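Local coordinates for outer membrane protein Omp121 (Bacteroides thetaiotaomicron, PDB 5FQ8), which probably takes up nutrients across the bacterial outer membrane as a TonB-dependent receptor, a transmembrane beta barrel with an inserted plug domain, at residues S58-S63 / N131-D136; I177-G182 / N257-N262; V272-I277 / D291-S296; Y314-N319 / E380-Y385. All coordinates share one frame; numbering follows the deposited sequence.

The four contacts follow one another along the chain, the plug domain first and the barrel wall after it. Interaction 1 joins two plug loops. Interactions 2, 3 and 4 pair strands 177-188 with 252-264, 268-280 with 289-303, and 306-320 with 376-394, six strands that are successive neighbours in the wall. Centres of interactions 2 and 3 lie about 10 Å apart, as do those of 3 and 4, whereas 2 and 4 are about 20 Å apart. The plug contact touches all three, its centre 11 to 15 Å from theirs, and the three wall contacts also meet the second subunit. This patch of barrel therefore faces the plug on one side and lipid or protein on the other.

Interaction 1. Residues S58-S63 / N131-D136; sequences SDVMSS and NAINPD
Within the plug domain of this TonB-dependent receptor, the loops 58-63 and 131-136 meet where Val-60 packs against Ile-133 and Pro-135. Val-60 CB lies 3.7 Å from Ile-133 CG2, and Val-60 CG2 is 3.7 Å from Pro-135 CB; the valine and the proline run antiparallel past one another. Ile-133 keeps CG1 anti to its backbone nitrogen (chi1 -179°), which leaves CG2 as the branch that meets the valine. The direct contact is therefore apolar, while a water completes it: this water accepts from Val-60 N and donates to Ile-133 O, 2.8 Å away.

A second point of approach is polar but not bonded. Asp-59 OD1 and Asn-131 OD1 are 3.0 Å apart, both acceptors, with the carboxylate and amide planes 42° apart. Each oxygen has a donor of its own: the weak bond from Met-61 N to Asp-59 OD1 spans 3.3 Å, and Asn-131 OD1 is bonded to Asn-84 ND2. Further along, Asp-136 N donates to Asn-134 OD1 at 3.0 Å, closing an Asx turn.

Lys-292 of the barrel wall reaches both loops. Val-60 and Ile-133 also rest on Ile-164 of strand 161-166, and Val-60 touches Val-138 and Met-141 of strand 138-144.

Interaction 2. Residues I177-G182 / N257-N262; sequences IEYNGG and NSLSFN
Between Asn-180 and Ser-258 the two antiparallel strands are closely joined: Asn-180 N donates to Ser-258 O at 2.8 Å, N-H...O angle 168°, and Ser-258 N returns a 2.8 Å bond to Asn-180 O. Beside this hydrogen-bonded pair, Tyr-179 OH donates to Asn-257 OD1 at 2.9 Å, approaching in the carbonyl plane. The phenol ring and the amide are nearly coplanar, 23° apart, and the oxygen lies at the ring's edge. A chi1 of 168° sends the ring of Tyr-179 along its own strand, with Gly-181 N against one face. Its CD1 meets Leu-259 CD1 at 3.5 Å.

The backbone bonds between Glu-178 and Ser-260 are looser. Glu-178 N reaches Ser-260 O at 3.2 Å, and the return bond from Ser-260 N is bent and weak. The neighbouring side chains are nonetheless closely packed: Ile-177 runs alongside Phe-261, its CD1 3.5 Å from CE2 of the ring. This apolar surface continues into the second subunit, where Phe-388 meets the ring of Phe-261. On the other face Ser-258 OG bonds to Asp-136 of the plug.

Strand 177-188 also pairs with the C-terminal strand 973-983. First and last strands thus close the antiparallel barrel characteristic of TonB-dependent receptors, with a polar face toward the plug and a largely apolar face, with the Tyr-179/Asn-257 pair on it, outward.

Interaction 3. Residues V272-I277 / D291-S296; sequences VSFSQI and DKYTFS. With KR0 (3-decanoyloxypropyl decanoate), chain Q.
Ile-277, Lys-292 and Ser-275 bury the most surface in this hairpin of strands 268-280 and 289-303. Ile-277 and Lys-292 form a hydrogen-bonded pair, with Lys-292 N to Ile-277 O at 2.8 Å and Ile-277 N to Lys-292 O at 2.9 Å. Their side chains run alongside each other in the same direction: CB meets CB at 3.9 Å, and Ile-277 CD1 touches Lys-292 CD at 4.0 Å. The lysine is extended throughout, which carries NZ beyond the isoleucine to plug carbonyls including Ile-133 O. NZ also donates to a water 3.1 Å away, and that water is hydrogen-bonded to Ser-275 OG.

On the other face of the sheet, with Phe-274, Gln-276 and Tyr-293, the chemistry changes. Gln-276 CG lies alongside the Tyr-293 ring, 3.5 Å from CE2, with amide and ring planes 65° apart. One face of Phe-274 is covered by a chain of the bound lipid-like KR0, whose C14 is 3.4 Å from CZ.

The lysine's several oxygen partners probably stabilise its positive charge beside the plug, whereas the aromatic face of the same hairpin is suited to hydrocarbon, as expected of a membrane-facing barrel surface.

Interaction 4. Residues Y314-N319 / E380-Y385; sequences YAYQKN and ESERFY
Two tyrosines on strand 306-320 reach two glutamates on strand 376-394, and each pair is turned differently. Tyr-316 and Glu-380 have ring and carboxylate planes 54° apart; Tyr-316 OH donates to Glu-380 OE1 at 3.1 Å, meeting it from above the carboxylate plane, 59° out of it. The aliphatic part of the glutamate shares in the contact, its CG lying 3.5 Å from Tyr-316 CE1. Tyr-314 and Glu-382 have planes practically perpendicular, 89° apart, and here the hydroxyl makes a weak bond, OH to OE2 at 3.3 Å. With the first torsion trans in both tyrosines, the rings swing across toward the partner strand. The two carboxylates share Arg-453 of the second subunit in salt bridges, and Tyr-314 meets the ring of Phe-384 of that subunit.

On the opposite face, Gln-317 CG packs on Ser-381 CB at 3.7 Å. A water donates to Ala-315 O at 2.7 Å and is bonded to Ser-381 OG. The extended Arg-383 leads away to Asp-407 and to plug carbonyls.

Backbone bonds such as Ala-315 N to Arg-383 O, 2.8 Å, and Ser-381 N to Gln-317 O, 2.9 Å, fix the antiparallel register. This is the wall of a TonB-dependent receptor barrel, with one face toward the plug and the Tyr-Glu face forming part of the interface between two barrels.

Interaction 1. Residues S58-S63 / N131-D136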
# COMPACT_ATOMS: atom_id res chain seq x y z
N SER B 58 -30.81 0.86 -17.63
CA SER B 58 -30.46 1.08 -16.22
C SER B 58 -30.27 2.55 -15.90
O SER B 58 -30.19 2.91 -14.73
CB SER B 58 -29.18 0.35 -15.88
OG SER B 58 -28.08 1.12 -16.30
N ASP B 59 -30.24 3.38 -16.91
CA ASP B 59 -29.69 4.72 -16.83
C ASP B 59 -30.74 5.70 -17.31
O ASP B 59 -31.51 5.41 -18.23
CB ASP B 59 -28.42 4.74 -17.68
CG ASP B 59 -28.03 6.11 -18.06
OD1 ASP B 59 -27.84 6.94 -17.17
OD2 ASP B 59 -27.90 6.35 -19.27
N VAL B 60 -30.81 6.86 -16.66
CA VAL B 60 -31.82 7.83 -17.03
C VAL B 60 -31.51 8.53 -18.34
O VAL B 60 -32.43 9.02 -18.99
CB VAL B 60 -31.98 8.84 -15.88
CG1 VAL B 60 -31.88 10.26 -16.35
CG2 VAL B 60 -33.30 8.65 -15.25
N MET B 61 -30.25 8.53 -18.77
CA MET B 61 -29.79 9.37 -19.87
C MET B 61 -29.58 8.64 -21.18
O MET B 61 -29.72 9.26 -22.23
CB MET B 61 -28.48 10.04 -19.49
CG MET B 61 -28.66 11.07 -18.47
SD MET B 61 -29.61 12.35 -19.20
CE MET B 61 -30.21 13.19 -17.79
N SER B 62 -29.21 7.36 -21.17
CA SER B 62 -28.73 6.75 -22.40
C SER B 62 -29.86 6.48 -23.38
O SER B 62 -29.60 6.30 -24.57
CB SER B 62 -27.97 5.47 -22.09
OG SER B 62 -28.81 4.44 -21.61
N SER B 63 -31.10 6.45 -22.89
CA SER B 63 -32.23 6.29 -23.78
C SER B 63 -32.42 7.50 -24.68
O SER B 63 -32.88 7.37 -25.81
CB SER B 63 -33.50 6.03 -22.97
OG SER B 63 -33.74 7.09 -22.07
N ASN B 131 -25.84 8.06 -13.25
CA ASN B 131 -26.31 6.70 -13.46
C ASN B 131 -27.00 6.10 -12.25
O ASN B 131 -27.47 4.97 -12.34
CB ASN B 131 -25.15 5.81 -13.84
CG ASN B 131 -24.83 5.89 -15.26
OD1 ASN B 131 -25.15 6.87 -15.91
ND2 ASN B 131 -24.21 4.85 -15.79
N ALA B 132 -27.05 6.81 -11.12
CA ALA B 132 -27.60 6.23 -9.91
C ALA B 132 -29.08 6.45 -9.80
O ALA B 132 -29.78 5.66 -9.16
CB ALA B 132 -26.91 6.80 -8.68
N ILE B 133 -29.58 7.54 -10.38
CA ILE B 133 -30.99 7.82 -10.31
C ILE B 133 -31.75 6.70 -10.97
O ILE B 133 -31.27 6.09 -11.93
CB ILE B 133 -31.28 9.19 -10.94
CG1 ILE B 133 -32.75 9.53 -10.85
CG2 ILE B 133 -30.90 9.21 -12.37
CD1 ILE B 133 -33.00 10.95 -11.14
N ASN B 134 -32.90 6.35 -10.40
CA ASN B 134 -33.74 5.29 -10.93
C ASN B 134 -34.73 5.90 -11.92
O ASN B 134 -35.58 6.70 -11.50
CB ASN B 134 -34.47 4.60 -9.81
CG ASN B 134 -35.60 3.71 -10.29
OD1 ASN B 134 -35.66 3.30 -11.45
ND2 ASN B 134 -36.49 3.39 -9.38
N PRO B 135 -34.68 5.54 -13.19
CA PRO B 135 -35.58 6.17 -14.17
C PRO B 135 -37.04 6.03 -13.83
O PRO B 135 -37.81 6.96 -14.11
CB PRO B 135 -35.23 5.45 -15.47
CG PRO B 135 -34.57 4.19 -15.05
CD PRO B 135 -33.87 4.47 -13.80
N ASP B 136 -37.46 4.93 -13.21
CA ASP B 136 -38.86 4.77 -12.86
C ASP B 136 -39.37 5.86 -11.93
O ASP B 136 -40.58 6.03 -11.80
CB ASP B 136 -39.09 3.40 -12.21
CG ASP B 136 -39.12 2.28 -13.21
OD1 ASP B 136 -39.45 2.54 -14.38
OD2 ASP B 136 -38.83 1.14 -12.82
O HOH W 1 -29.97 6.71 -14.37

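Interaction 2. Residues I177-G182 / N257-N262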
# COMPACT_ATOMS: atom_id res chain seq x y z
N ILE B 177 -49.41 0.87 -5.78
CA ILE B 177 -48.21 0.07 -5.93
C ILE B 177 -48.01 -0.19 -7.41
O ILE B 177 -48.87 -0.78 -8.05
CB ILE B 177 -48.30 -1.25 -5.17
CG1 ILE B 177 -48.51 -1.03 -3.68
CG2 ILE B 177 -47.05 -2.07 -5.40
CD1 ILE B 177 -48.74 -2.30 -2.93
N GLU B 178 -46.87 0.23 -7.94
CA GLU B 178 -46.47 -0.05 -9.31
C GLU B 178 -45.21 -0.91 -9.32
O GLU B 178 -44.21 -0.53 -8.72
CB GLU B 178 -46.21 1.24 -10.07
CG GLU B 178 -45.77 1.03 -11.50
CD GLU B 178 -45.46 2.32 -12.18
OE1 GLU B 178 -45.83 3.37 -11.63
OE2 GLU B 178 -44.84 2.28 -13.26
N TYR B 179 -45.27 -2.04 -9.99
CA TYR B 179 -44.13 -2.93 -10.15
C TYR B 179 -43.69 -2.96 -11.60
O TYR B 179 -44.52 -2.98 -12.50
CB TYR B 179 -44.48 -4.33 -9.71
CG TYR B 179 -43.47 -5.39 -10.09
CD1 TYR B 179 -42.22 -5.43 -9.49
CD2 TYR B 179 -43.79 -6.37 -11.01
CE1 TYR B 179 -41.32 -6.40 -9.82
CE2 TYR B 179 -42.89 -7.35 -11.33
CZ TYR B 179 -41.65 -7.36 -10.74
OH TYR B 179 -40.75 -8.35 -11.07
N ASN B 180 -42.38 -2.93 -11.83
CA ASN B 180 -41.80 -3.16 -13.14
C ASN B 180 -40.79 -4.29 -13.02
O ASN B 180 -39.86 -4.20 -12.20
CB ASN B 180 -41.13 -1.91 -13.70
CG ASN B 180 -42.11 -0.84 -14.07
OD1 ASN B 180 -42.64 -0.82 -15.18
ND2 ASN B 180 -42.37 0.07 -13.15
N GLY B 181 -40.96 -5.34 -13.80
CA GLY B 181 -40.06 -6.46 -13.76
C GLY B 181 -39.51 -6.72 -15.14
O GLY B 181 -40.27 -6.86 -16.10
N GLY B 182 -38.19 -6.78 -15.28
CA GLY B 182 -37.57 -6.81 -16.59
C GLY B 182 -36.55 -7.92 -16.70
O GLY B 182 -36.03 -8.44 -15.72
N ASN B 257 -35.80 -5.55 -11.15
CA ASN B 257 -37.01 -5.54 -10.34
C ASN B 257 -37.17 -4.13 -9.79
O ASN B 257 -36.26 -3.62 -9.14
CB ASN B 257 -36.94 -6.55 -9.20
CG ASN B 257 -37.04 -7.98 -9.67
OD1 ASN B 257 -38.10 -8.46 -9.99
ND2 ASN B 257 -35.92 -8.67 -9.69
N SER B 258 -38.31 -3.51 -10.03
CA SER B 258 -38.58 -2.17 -9.53
C SER B 258 -39.96 -2.10 -8.91
O SER B 258 -40.93 -2.58 -9.50
CB SER B 258 -38.46 -1.15 -10.64
OG SER B 258 -38.88 0.12 -10.18
N LEU B 259 -40.05 -1.49 -7.73
CA LEU B 259 -41.30 -1.34 -6.99
C LEU B 259 -41.49 0.12 -6.60
O LEU B 259 -40.52 0.86 -6.45
CB LEU B 259 -41.28 -2.22 -5.75
CG LEU B 259 -42.51 -2.99 -5.32
CD1 LEU B 259 -42.80 -4.06 -6.32
CD2 LEU B 259 -42.23 -3.62 -3.99
N SER B 260 -42.73 0.54 -6.40
CA SER B 260 -42.97 1.88 -5.87
C SER B 260 -44.28 1.91 -5.10
O SER B 260 -45.20 1.15 -5.40
CB SER B 260 -42.96 2.91 -6.99
OG SER B 260 -44.22 2.99 -7.61
N PHE B 261 -44.35 2.79 -4.10
CA PHE B 261 -45.50 2.93 -3.22
C PHE B 261 -45.87 4.40 -3.10
O PHE B 261 -45.01 5.24 -2.86
CB PHE B 261 -45.23 2.37 -1.82
CG PHE B 261 -44.96 0.90 -1.78
CD1 PHE B 261 -43.70 0.41 -2.02
CD2 PHE B 261 -45.97 0.01 -1.46
CE1 PHE B 261 -43.44 -0.93 -1.98
CE2 PHE B 261 -45.71 -1.34 -1.41
CZ PHE B 261 -44.44 -1.82 -1.67
N ASN B 262 -47.16 4.70 -3.22
CA ASN B 262 -47.64 6.03 -3.55
C ASN B 262 -48.95 6.30 -2.83
O ASN B 262 -49.71 5.38 -2.52
CB ASN B 262 -47.79 6.13 -5.07
CG ASN B 262 -48.34 7.46 -5.54
OD1 ASN B 262 -48.58 8.37 -4.76
ND2 ASN B 262 -48.52 7.57 -6.83

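Interaction 3. Residues V272-I277 / D291-S296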
# COMPACT_ATOMS: atom_id res chain seq x y z
N VAL B 272 -42.37 6.17 -2.18
CA VAL B 272 -41.29 5.31 -1.72
C VAL B 272 -41.06 4.24 -2.77
O VAL B 272 -42.00 3.55 -3.17
CB VAL B 272 -41.59 4.66 -0.36
CG1 VAL B 272 -40.56 3.61 -0.04
CG2 VAL B 272 -41.63 5.69 0.73
N SER B 273 -39.81 4.08 -3.21
CA SER B 273 -39.48 3.22 -4.34
C SER B 273 -38.22 2.42 -4.07
O SER B 273 -37.44 2.72 -3.16
CB SER B 273 -39.26 4.05 -5.59
OG SER B 273 -38.19 4.94 -5.37
N PHE B 274 -38.02 1.40 -4.89
CA PHE B 274 -36.88 0.50 -4.81
C PHE B 274 -36.59 -0.03 -6.20
O PHE B 274 -37.51 -0.38 -6.92
CB PHE B 274 -37.15 -0.65 -3.86
CG PHE B 274 -36.21 -1.81 -4.01
CD1 PHE B 274 -35.00 -1.82 -3.34
CD2 PHE B 274 -36.54 -2.90 -4.79
CE1 PHE B 274 -34.13 -2.88 -3.45
CE2 PHE B 274 -35.66 -3.97 -4.90
CZ PHE B 274 -34.46 -3.95 -4.24
N SER B 275 -35.32 -0.11 -6.56
CA SER B 275 -34.94 -0.65 -7.85
C SER B 275 -33.77 -1.60 -7.69
O SER B 275 -32.93 -1.41 -6.82
CB SER B 275 -34.57 0.45 -8.82
OG SER B 275 -33.57 1.26 -8.25
N GLN B 276 -33.74 -2.62 -8.53
CA GLN B 276 -32.71 -3.64 -8.47
C GLN B 276 -32.35 -4.04 -9.89
O GLN B 276 -33.23 -4.22 -10.73
CB GLN B 276 -33.19 -4.86 -7.69
CG GLN B 276 -32.19 -5.98 -7.59
CD GLN B 276 -32.27 -6.91 -8.75
OE1 GLN B 276 -33.16 -6.81 -9.57
NE2 GLN B 276 -31.33 -7.83 -8.84
N ILE B 277 -31.05 -4.16 -10.15
CA ILE B 277 -30.51 -4.46 -11.47
C ILE B 277 -29.29 -5.34 -11.28
O ILE B 277 -28.46 -5.08 -10.40
CB ILE B 277 -30.14 -3.17 -12.23
CG1 ILE B 277 -31.38 -2.33 -12.47
CG2 ILE B 277 -29.49 -3.48 -13.53
CD1 ILE B 277 -31.12 -1.10 -13.24
N ASP B 291 -24.32 -4.55 -10.43
CA ASP B 291 -25.48 -4.66 -9.59
C ASP B 291 -25.84 -3.26 -9.14
O ASP B 291 -25.00 -2.56 -8.58
CB ASP B 291 -25.20 -5.56 -8.39
CG ASP B 291 -24.82 -6.95 -8.80
OD1 ASP B 291 -25.39 -7.43 -9.79
OD2 ASP B 291 -23.96 -7.57 -8.14
N LYS B 292 -27.05 -2.83 -9.44
CA LYS B 292 -27.54 -1.55 -8.97
C LYS B 292 -28.68 -1.81 -7.99
O LYS B 292 -29.51 -2.68 -8.23
CB LYS B 292 -27.98 -0.69 -10.13
CG LYS B 292 -28.42 0.70 -9.76
CD LYS B 292 -29.05 1.39 -10.93
CE LYS B 292 -29.34 2.82 -10.60
NZ LYS B 292 -30.02 3.52 -11.70
N TYR B 293 -28.67 -1.10 -6.87
CA TYR B 293 -29.77 -1.08 -5.90
C TYR B 293 -30.01 0.36 -5.50
O TYR B 293 -29.07 1.07 -5.16
CB TYR B 293 -29.47 -1.90 -4.65
CG TYR B 293 -29.38 -3.40 -4.78
CD1 TYR B 293 -28.17 -4.01 -5.06
CD2 TYR B 293 -30.47 -4.21 -4.55
CE1 TYR B 293 -28.06 -5.37 -5.16
CE2 TYR B 293 -30.37 -5.58 -4.65
CZ TYR B 293 -29.16 -6.15 -4.95
OH TYR B 293 -29.03 -7.51 -5.05
N THR B 294 -31.26 0.79 -5.52
CA THR B 294 -31.62 2.10 -4.99
C THR B 294 -32.80 1.97 -4.05
O THR B 294 -33.55 1.01 -4.11
CB THR B 294 -31.98 3.08 -6.10
OG1 THR B 294 -33.22 2.67 -6.72
CG2 THR B 294 -30.89 3.12 -7.13
N PHE B 295 -32.93 2.96 -3.17
CA PHE B 295 -34.09 3.10 -2.31
C PHE B 295 -34.36 4.58 -2.16
O PHE B 295 -33.43 5.36 -2.01
CB PHE B 295 -33.87 2.46 -0.94
CG PHE B 295 -35.08 2.51 -0.06
CD1 PHE B 295 -36.06 1.54 -0.16
CD2 PHE B 295 -35.26 3.55 0.84
CE1 PHE B 295 -37.17 1.58 0.63
CE2 PHE B 295 -36.37 3.60 1.63
CZ PHE B 295 -37.33 2.61 1.52
N SER B 296 -35.63 4.98 -2.23
CA SER B 296 -36.00 6.38 -2.13
C SER B 296 -37.26 6.54 -1.29
O SER B 296 -38.09 5.64 -1.21
CB SER B 296 -36.22 7.00 -3.50
OG SER B 296 -36.68 8.33 -3.37
C1 KR0 Q . -29.78 -12.33 4.65
O1 KR0 Q . -30.86 -12.09 3.75
C2 KR0 Q . -29.35 -10.94 5.09
C3 KR0 Q . -28.87 -10.11 3.91
C4 KR0 Q . -31.64 -7.82 -1.29
O4 KR0 Q . -29.91 -9.47 3.17
C5 KR0 Q . -29.61 -9.13 1.79
C6 KR0 Q . -33.13 -7.97 -0.91
C7 KR0 Q . -32.07 -12.88 3.69
C8 KR0 Q . -33.98 -6.85 -1.51
O8 KR0 Q . -28.59 -9.56 1.31
C9 KR0 Q . -35.47 -6.86 -1.17
O9 KR0 Q . -32.69 -13.07 4.72
C10 KR0 Q . -30.53 -8.25 0.96
C11 KR0 Q . -30.67 -8.70 -0.50
C12 KR0 Q . -32.56 -13.45 2.38
C13 KR0 Q . -33.29 -12.40 1.56
C14 KR0 Q . -36.18 -5.66 -1.81
C15 KR0 Q . -37.52 -5.29 -1.18
C16 KR0 Q . -37.68 -3.79 -1.10
C17 KR0 Q . -34.73 -12.20 2.01
C18 KR0 Q . -35.15 -10.74 1.89
C19 KR0 Q . -36.09 -10.48 0.71
C20 KR0 Q . -37.55 -10.34 1.17
C21 KR0 Q . -38.44 -9.68 0.12
C22 KR0 Q . -39.88 -9.55 0.60
C23 KR0 Q . -40.80 -8.82 -0.36
O HOH W 2 -32.51 2.00 -10.70

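Interaction 4. Residues Y314-N319 / E380-Y385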
# COMPACT_ATOMS: atom_id res chain seq x y z
N TYR B 314 -30.75 6.38 -1.22
CA TYR B 314 -29.54 5.58 -1.05
C TYR B 314 -29.31 4.81 -2.33
O TYR B 314 -30.26 4.32 -2.94
CB TYR B 314 -29.68 4.63 0.15
CG TYR B 314 -28.69 3.49 0.22
CD1 TYR B 314 -27.50 3.62 0.89
CD2 TYR B 314 -28.99 2.25 -0.32
CE1 TYR B 314 -26.61 2.57 0.98
CE2 TYR B 314 -28.11 1.19 -0.23
CZ TYR B 314 -26.92 1.36 0.42
OH TYR B 314 -26.04 0.33 0.51
N ALA B 315 -28.05 4.73 -2.74
CA ALA B 315 -27.67 4.04 -3.97
C ALA B 315 -26.51 3.12 -3.68
O ALA B 315 -25.55 3.51 -3.02
CB ALA B 315 -27.31 5.03 -5.07
N TYR B 316 -26.60 1.89 -4.17
CA TYR B 316 -25.53 0.92 -4.12
C TYR B 316 -25.12 0.54 -5.53
O TYR B 316 -25.95 0.52 -6.44
CB TYR B 316 -25.96 -0.32 -3.39
CG TYR B 316 -24.95 -1.42 -3.41
CD1 TYR B 316 -23.96 -1.49 -2.44
CD2 TYR B 316 -24.99 -2.40 -4.38
CE1 TYR B 316 -23.04 -2.50 -2.44
CE2 TYR B 316 -24.07 -3.42 -4.39
CZ TYR B 316 -23.09 -3.46 -3.42
OH TYR B 316 -22.17 -4.48 -3.44
N GLN B 317 -23.84 0.22 -5.71
CA GLN B 317 -23.45 -0.43 -6.95
C GLN B 317 -22.26 -1.34 -6.70
O GLN B 317 -21.43 -1.06 -5.85
CB GLN B 317 -23.13 0.59 -8.04
CG GLN B 317 -21.86 1.36 -7.89
CD GLN B 317 -21.74 2.41 -8.96
OE1 GLN B 317 -22.37 3.45 -8.90
NE2 GLN B 317 -20.93 2.12 -9.96
N LYS B 318 -22.22 -2.45 -7.42
CA LYS B 318 -21.03 -3.27 -7.49
C LYS B 318 -20.69 -3.49 -8.95
O LYS B 318 -21.35 -4.26 -9.63
CB LYS B 318 -21.20 -4.60 -6.78
CG LYS B 318 -19.90 -5.12 -6.18
CD LYS B 318 -19.97 -6.56 -5.79
CE LYS B 318 -19.46 -7.42 -6.90
NZ LYS B 318 -19.74 -8.86 -6.67
N ASN B 319 -19.64 -2.82 -9.41
CA ASN B 319 -19.11 -3.03 -10.74
C ASN B 319 -17.95 -4.01 -10.71
O ASN B 319 -17.12 -3.98 -9.80
CB ASN B 319 -18.62 -1.72 -11.34
CG ASN B 319 -19.68 -0.65 -11.33
OD1 ASN B 319 -20.15 -0.24 -10.29
ND2 ASN B 319 -20.03 -0.16 -12.50
N GLU B 380 -17.09 -1.31 -5.48
CA GLU B 380 -18.31 -1.26 -4.69
C GLU B 380 -18.48 0.15 -4.17
O GLU B 380 -17.52 0.77 -3.74
CB GLU B 380 -18.27 -2.25 -3.54
CG GLU B 380 -19.52 -2.20 -2.70
CD GLU B 380 -19.54 -3.14 -1.53
OE1 GLU B 380 -19.53 -4.37 -1.74
OE2 GLU B 380 -19.57 -2.65 -0.40
N SER B 381 -19.70 0.67 -4.25
CA SER B 381 -19.95 2.05 -3.88
C SER B 381 -21.23 2.15 -3.07
O SER B 381 -22.19 1.43 -3.32
CB SER B 381 -20.04 2.91 -5.13
OG SER B 381 -20.63 4.16 -4.86
N GLU B 382 -21.23 3.04 -2.08
CA GLU B 382 -22.41 3.33 -1.29
C GLU B 382 -22.62 4.83 -1.30
O GLU B 382 -21.66 5.58 -1.20
CB GLU B 382 -22.26 2.81 0.13
CG GLU B 382 -22.91 1.46 0.36
CD GLU B 382 -22.50 0.80 1.66
OE1 GLU B 382 -21.29 0.50 1.83
OE2 GLU B 382 -23.38 0.59 2.51
N ARG B 383 -23.86 5.27 -1.44
CA ARG B 383 -24.12 6.69 -1.68
C ARG B 383 -25.43 7.11 -1.07
O ARG B 383 -26.45 6.46 -1.29
CB ARG B 383 -24.14 6.99 -3.18
CG ARG B 383 -24.54 8.42 -3.50
CD ARG B 383 -24.39 8.70 -4.97
NE ARG B 383 -24.73 10.08 -5.29
CZ ARG B 383 -24.85 10.52 -6.53
NH1 ARG B 383 -24.65 9.69 -7.53
NH2 ARG B 383 -25.17 11.78 -6.77
N PHE B 384 -25.42 8.22 -0.35
CA PHE B 384 -26.62 8.80 0.22
C PHE B 384 -26.75 10.24 -0.22
O PHE B 384 -25.81 11.02 -0.10
CB PHE B 384 -26.60 8.71 1.75
CG PHE B 384 -27.61 9.58 2.40
CD1 PHE B 384 -28.93 9.19 2.48
CD2 PHE B 384 -27.26 10.81 2.91
CE1 PHE B 384 -29.88 10.00 3.07
CE2 PHE B 384 -28.20 11.63 3.49
CZ PHE B 384 -29.51 11.23 3.57
N TYR B 385 -27.92 10.61 -0.74
CA TYR B 385 -28.16 12.00 -1.07
C TYR B 385 -29.60 12.35 -0.74
O TYR B 385 -30.44 11.47 -0.60
CB TYR B 385 -27.84 12.31 -2.54
CG TYR B 385 -28.66 11.57 -3.55
CD1 TYR B 385 -28.36 10.27 -3.90
CD2 TYR B 385 -29.72 12.19 -4.19
CE1 TYR B 385 -29.11 9.60 -4.84
CE2 TYR B 385 -30.47 11.54 -5.13
CZ TYR B 385 -30.16 10.24 -5.45
OH TYR B 385 -30.91 9.58 -6.40
O HOH W 3 -23.58 4.24 -4.78